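PDB 5EC0: Alp7A from Bacillus subtilis, which binds adenine nucleotides as a plasmid-encoded bacterial actin and probably polymerises into filaments that segregate plasmid DNA. Local coordinates for residues Met128-Leu133 against Arg178-Val183. Residues are numbered along the deposited sequence; the frame is centred on the assembly and turned at random.
Sequences MLPIWL and RIESEV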
# COMPACT_ATOMS: atom_id res chain seq x y z
N MET A 128 -1.50 5.18 -7.90
CA MET A 128 -0.36 4.66 -8.65
C MET A 128 -0.69 3.26 -9.17
O MET A 128 -1.70 2.68 -8.79
CB MET A 128 0.91 4.64 -7.77
CG MET A 128 0.64 4.24 -6.34
SD MET A 128 2.01 4.43 -5.17
CE MET A 128 1.15 4.12 -3.65
N LEU A 129 0.16 2.74 -10.06
CA LEU A 129 -0.01 1.38 -10.60
C LEU A 129 1.22 0.51 -10.34
O LEU A 129 2.35 0.98 -10.41
CB LEU A 129 -0.28 1.43 -12.10
CG LEU A 129 -1.68 1.86 -12.54
CD1 LEU A 129 -1.76 1.77 -14.05
CD2 LEU A 129 -2.73 0.99 -11.88
N PRO A 130 0.99 -0.78 -10.07
CA PRO A 130 2.10 -1.73 -9.86
C PRO A 130 2.89 -2.00 -11.15
O PRO A 130 2.33 -1.99 -12.25
CB PRO A 130 1.40 -3.01 -9.37
CG PRO A 130 -0.01 -2.93 -9.94
CD PRO A 130 -0.33 -1.43 -10.00
N ILE A 131 4.18 -2.25 -11.00
CA ILE A 131 5.06 -2.47 -12.15
C ILE A 131 4.64 -3.70 -12.95
O ILE A 131 4.75 -3.70 -14.19
CB ILE A 131 6.54 -2.56 -11.70
CG1 ILE A 131 6.98 -1.20 -11.18
CG2 ILE A 131 7.47 -3.00 -12.84
CD1 ILE A 131 8.32 -1.21 -10.49
N TRP A 132 4.13 -4.72 -12.28
CA TRP A 132 3.79 -5.94 -13.00
C TRP A 132 2.64 -5.65 -13.97
O TRP A 132 2.54 -6.26 -15.03
CB TRP A 132 3.41 -7.08 -12.04
CG TRP A 132 2.12 -6.88 -11.27
CD1 TRP A 132 2.00 -6.47 -9.97
CD2 TRP A 132 0.78 -7.08 -11.75
NE1 TRP A 132 0.68 -6.42 -9.61
CE2 TRP A 132 -0.09 -6.78 -10.68
CE3 TRP A 132 0.24 -7.50 -12.98
CZ2 TRP A 132 -1.48 -6.87 -10.80
CZ3 TRP A 132 -1.15 -7.58 -13.10
CH2 TRP A 132 -1.99 -7.27 -12.02
N LEU A 133 1.77 -4.71 -13.61
CA LEU A 133 0.70 -4.31 -14.51
C LEU A 133 1.20 -3.38 -15.63
O LEU A 133 0.84 -3.56 -16.78
CB LEU A 133 -0.43 -3.65 -13.71
CG LEU A 133 -1.69 -3.33 -14.50
CD1 LEU A 133 -2.10 -4.53 -15.37
CD2 LEU A 133 -2.80 -2.98 -13.56
N ARG A 178 0.81 7.63 -10.54
CA ARG A 178 2.26 7.47 -10.58
C ARG A 178 2.63 5.99 -10.71
O ARG A 178 1.77 5.15 -10.92
CB ARG A 178 2.90 8.05 -9.31
CG ARG A 178 2.46 9.47 -8.98
CD ARG A 178 2.69 10.47 -10.14
NE ARG A 178 2.20 11.78 -9.71
CZ ARG A 178 2.55 12.94 -10.23
NH1 ARG A 178 3.40 13.00 -11.24
NH2 ARG A 178 2.04 14.06 -9.73
N ILE A 179 3.92 5.68 -10.60
CA ILE A 179 4.39 4.30 -10.69
C ILE A 179 4.79 3.81 -9.31
O ILE A 179 5.72 4.38 -8.70
CB ILE A 179 5.62 4.16 -11.64
CG1 ILE A 179 5.30 4.73 -13.02
CG2 ILE A 179 6.04 2.69 -11.77
CD1 ILE A 179 6.55 5.05 -13.85
N GLU A 180 4.11 2.78 -8.83
CA GLU A 180 4.49 2.11 -7.57
C GLU A 180 5.98 1.76 -7.54
O GLU A 180 6.58 1.48 -8.59
CB GLU A 180 3.68 0.82 -7.35
CG GLU A 180 2.44 1.00 -6.52
CD GLU A 180 1.69 -0.31 -6.30
OE1 GLU A 180 2.30 -1.30 -5.87
OE2 GLU A 180 0.47 -0.33 -6.56
N SER A 181 6.56 1.78 -6.34
CA SER A 181 7.96 1.44 -6.07
C SER A 181 8.91 2.55 -6.53
O SER A 181 9.76 3.00 -5.76
CB SER A 181 8.34 0.11 -6.74
OG SER A 181 7.32 -0.85 -6.53
N GLU A 182 8.77 2.99 -7.77
CA GLU A 182 9.57 4.11 -8.25
C GLU A 182 9.20 5.38 -7.50
O GLU A 182 10.09 6.11 -7.07
CB GLU A 182 9.40 4.31 -9.77
CG GLU A 182 10.24 5.45 -10.37
CD GLU A 182 9.55 6.81 -10.28
OE1 GLU A 182 8.32 6.86 -10.13
OE2 GLU A 182 10.25 7.85 -10.36
N VAL A 183 7.90 5.65 -7.33
CA VAL A 183 7.46 6.92 -6.73
C VAL A 183 7.93 7.07 -5.27
O VAL A 183 8.04 8.18 -4.75
CB VAL A 183 5.89 7.09 -6.78
CG1 VAL A 183 5.19 6.19 -5.77
CG2 VAL A 183 5.50 8.54 -6.54
O HOH W 1 -1.70 1.67 -5.84
O HOH W 2 5.25 -1.95 -8.36
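M128 and L129 end one strand alongside R178 and I179 in parallel register, and the ladder is closed by L129 N donating to R178 O (3.0 Å) and E180 N returning a bond to L129 O. Both strands, 119-129 and 166-179, belong to a sheet of the actin-like (ASKHA) fold, and their C-terminal ends open toward the nucleotide cleft. Past the bridges the chains part: P130 takes the N-cap position of the helix that starts at I131, while 180-183 turns back through the bond from V183 N to I179 O. On the sheet face shared with R178, chi1 of 39° sets M128 CG between the backbone N and the carbonyl carbon, and the chain, extended from there (chi2 -171°), brings SD to 3.7 Å from E180 CG and equally near V183 CG1, crossing each side chain at about a right angle. E180 reaches across the strand end, its CB 3.3 Å from L129 O; extended beyond CG (chi2 -179°), it carries the carboxylate alongside P130 N and CD. A water donates to both E180 OE2 and M128 O, linking to the strand backbone a side chain about 4 Å from the bound magnesium ion and about 6 Å from ADP. With E180 cut back to an alanine, this water is likely to lose its carboxylate partner and a gap to open between M128 SD and the P130 ring. Farther along, I131 sets CD1 3.7 Å from E180 O. S181 OG, which also hydrogen-bonds D212, is bridged to the helix start by a second water, 2.9 Å from I131 N and 3.0 Å from S181 OG.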